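Local coordinates for mandelate racemase / muconate lactonizing enzyme family protein (Agrobacterium tumefaciens, PDB 4DXK), which belongs to the enolase superfamily, binds a sodium ion, and probably acts as a lyase or isomerase of undetermined substrate, at residues A[6-10]-A[42-46]. Sequence-based numbering, arbitrary orientation.
Sequences LETVR and ETYVH
A buried strand-on-helix contact, part polar and part apolar, joins Thr-8 and Arg-10 to Glu-42 and His-46 in the N-terminal domain of this enolase-superfamily fold. Strand 3-11 lies inside the antiparallel sheet, between strands 17-24 and 390-396. Helix 38-53 packs on one face of that sheet; the two segments run nearly antiparallel, at 173°, with their axes 9.1 Å apart. Leu-6, Thr-8 and Arg-10 point to the helix. Leu-6 CD1 lies 3.9 Å from Val-45 CG1, and Thr-8 CG2 meets the same methyl tip to tip.

Beside them runs a chain of hydrogen bonds. His-46 NE2 donates to Thr-8 OG1 at 2.8 Å, within the ring plane, and His-46 ND1 bonds Ser-395 OG on strand 390-396, so both ring nitrogens are held. Thr-8 OG1, set between its backbone N and carbonyl carbon (chi1 49°), in turn donates a hydrogen bond to the anti lone pair of Glu-42 OE2, 2.6 Å away. The extended Glu-42 chain brings its other oxygen to Arg-10. Guanidinium and carboxylate stand perpendicular. In this salt bridge Arg-10 NE reaches Glu-42 OE1 at 2.8 Å, from above the carboxylate plane.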
ATOM      1  N   LEU A   6      10.214   9.156  49.146  1.00 10.95           N
ATOM      2  CA  LEU A   6      10.476   9.868  47.904  1.00 11.12           C
ATOM      3  C   LEU A   6      10.748  11.312  48.239  1.00 10.09           C
ATOM      4  O   LEU A   6       9.947  11.969  48.920  1.00 12.87           O
ATOM      5  CB  LEU A   6       9.286   9.824  46.951  1.00 16.08           C
ATOM      6  CG  LEU A   6       8.882   8.520  46.289  1.00 15.42           C
ATOM      7  CD1 LEU A   6       7.954   8.816  45.104  1.00 13.20           C
ATOM      8  CD2 LEU A   6      10.106   7.712  45.861  1.00 16.71           C
ATOM      9  N   GLU A   7      11.872  11.815  47.758  1.00 10.24           N
ATOM     10  CA  GLU A   7      12.293  13.180  48.029  1.00 11.96           C
ATOM     11  C   GLU A   7      12.427  13.904  46.697  1.00 12.93           C
ATOM     12  O   GLU A   7      13.013  13.369  45.752  1.00 14.82           O
ATOM     13  CB  GLU A   7      13.631  13.167  48.773  1.00 12.08           C
ATOM     14  CG  GLU A   7      14.277  14.533  48.935  1.00 14.62           C
ATOM     15  CD  GLU A   7      15.640  14.458  49.602  1.00 17.37           C
ATOM     16  OE1 GLU A   7      16.184  13.342  49.768  1.00 17.25           O
ATOM     17  OE2 GLU A   7      16.178  15.520  49.962  1.00 16.77           O
ATOM     18  N   THR A   8      11.874  15.106  46.605  1.00  9.92           N
ATOM     19  CA  THR A   8      12.118  15.945  45.445  1.00 10.18           C
ATOM     20  C   THR A   8      12.930  17.161  45.859  1.00  9.87           C
ATOM     21  O   THR A   8      12.768  17.680  46.968  1.00 10.75           O
ATOM     22  CB  THR A   8      10.815  16.390  44.784  1.00  9.71           C
ATOM     23  OG1 THR A   8       9.926  16.902  45.785  1.00 10.89           O
ATOM     24  CG2 THR A   8      10.152  15.217  44.066  1.00 11.13           C
ATOM     25  N   VAL A   9      13.803  17.615  44.962  1.00 10.15           N
ATOM     26  CA  VAL A   9      14.691  18.740  45.223  1.00 10.64           C
ATOM     27  C   VAL A   9      14.628  19.693  44.043  1.00 10.17           C
ATOM     28  O   VAL A   9      14.710  19.267  42.883  1.00 10.58           O
ATOM     29  CB  VAL A   9      16.149  18.272  45.406  1.00 11.35           C
ATOM     30  CG1 VAL A   9      17.061  19.447  45.737  1.00 14.16           C
ATOM     31  CG2 VAL A   9      16.242  17.213  46.488  1.00 14.74           C
ATOM     32  N   ARG A  10      14.482  20.979  44.351  1.00 10.97           N
ATOM     33  CA  ARG A  10      14.544  22.037  43.353  1.00 10.33           C
ATOM     34  C   ARG A  10      15.509  23.114  43.823  1.00 12.47           C
ATOM     35  O   ARG A  10      15.763  23.256  45.025  1.00 13.08           O
ATOM     36  CB  ARG A  10      13.166  22.660  43.100  1.00 11.70           C
ATOM     37  CG  ARG A  10      12.200  21.715  42.402  1.00 12.09           C
ATOM     38  CD  ARG A  10      10.880  22.377  42.016  1.00 16.43           C
ATOM     39  NE  ARG A  10      10.060  22.714  43.177  1.00 16.23           N
ATOM     40  CZ  ARG A  10       9.888  23.945  43.645  1.00 19.31           C
ATOM     41  NH1 ARG A  10      10.478  24.975  43.050  1.00 21.43           N
ATOM     42  NH2 ARG A  10       9.124  24.146  44.709  1.00 24.17           N
ATOM     43  N   GLU A  42       7.026  17.805  40.262  1.00  8.67           N
ATOM     44  CA  GLU A  42       7.170  17.554  41.690  1.00  9.85           C
ATOM     45  C   GLU A  42       5.830  17.205  42.333  1.00  9.92           C
ATOM     46  O   GLU A  42       5.733  16.254  43.117  1.00  9.74           O
ATOM     47  CB  GLU A  42       7.796  18.749  42.399  1.00 10.33           C
ATOM     48  CG  GLU A  42       7.812  18.617  43.920  1.00 10.49           C
ATOM     49  CD  GLU A  42       8.588  19.727  44.562  1.00 11.32           C
ATOM     50  OE1 GLU A  42       8.238  20.907  44.338  1.00 12.00           O
ATOM     51  OE2 GLU A  42       9.558  19.417  45.281  1.00 12.36           O
ATOM     52  N   THR A  43       4.792  17.975  42.015  1.00  8.95           N
ATOM     53  CA  THR A  43       3.477  17.686  42.572  1.00  8.90           C
ATOM     54  C   THR A  43       3.046  16.270  42.193  1.00  9.25           C
ATOM     55  O   THR A  43       2.514  15.521  43.014  1.00  9.76           O
ATOM     56  CB  THR A  43       2.432  18.700  42.091  1.00 10.36           C
ATOM     57  OG1 THR A  43       2.812  20.007  42.532  1.00 10.54           O
ATOM     58  CG2 THR A  43       1.057  18.372  42.653  1.00 10.56           C
ATOM     59  N   TYR A  44       3.284  15.905  40.938  1.00  9.53           N
ATOM     60  CA  TYR A  44       2.941  14.578  40.439  1.00  9.42           C
ATOM     61  C   TYR A  44       3.697  13.464  41.169  1.00  7.90           C
ATOM     62  O   TYR A  44       3.121  12.420  41.496  1.00  9.28           O
ATOM     63  CB  TYR A  44       3.206  14.500  38.932  1.00  8.99           C
ATOM     64  CG  TYR A  44       3.158  13.092  38.378  1.00  8.18           C
ATOM     65  CD1 TYR A  44       1.946  12.487  38.060  1.00  8.62           C
ATOM     66  CD2 TYR A  44       4.318  12.358  38.199  1.00  8.51           C
ATOM     67  CE1 TYR A  44       1.901  11.201  37.570  1.00  8.46           C
ATOM     68  CE2 TYR A  44       4.283  11.060  37.707  1.00  9.14           C
ATOM     69  CZ  TYR A  44       3.066  10.490  37.393  1.00  8.55           C
ATOM     70  OH  TYR A  44       2.997   9.214  36.884  1.00  8.69           O
ATOM     71  N   VAL A  45       4.985  13.670  41.412  1.00  8.01           N
ATOM     72  CA  VAL A  45       5.773  12.662  42.112  1.00  8.84           C
ATOM     73  C   VAL A  45       5.140  12.320  43.459  1.00  8.79           C
ATOM     74  O   VAL A  45       5.016  11.145  43.806  1.00  9.75           O
ATOM     75  CB  VAL A  45       7.231  13.123  42.283  1.00  8.56           C
ATOM     76  CG1 VAL A  45       7.990  12.202  43.211  1.00 10.74           C
ATOM     77  CG2 VAL A  45       7.923  13.191  40.927  1.00 10.85           C
ATOM     78  N   HIS A  46       4.702  13.340  44.189  1.00  9.01           N
ATOM     79  CA  HIS A  46       4.092  13.107  45.492  1.00  9.96           C
ATOM     80  C   HIS A  46       2.620  12.702  45.422  1.00 11.15           C
ATOM     81  O   HIS A  46       2.169  11.906  46.238  1.00 12.45           O
ATOM     82  CB  HIS A  46       4.307  14.316  46.400  1.00 11.68           C
ATOM     83  CG  HIS A  46       5.751  14.598  46.645  1.00  9.17           C
ATOM     84  ND1 HIS A  46       6.514  13.849  47.515  1.00 11.56           N
ATOM     85  CD2 HIS A  46       6.589  15.506  46.090  1.00 10.34           C
ATOM     86  CE1 HIS A  46       7.757  14.298  47.500  1.00 10.42           C
ATOM     87  NE2 HIS A  46       7.828  15.300  46.642  1.00 10.96           N
TER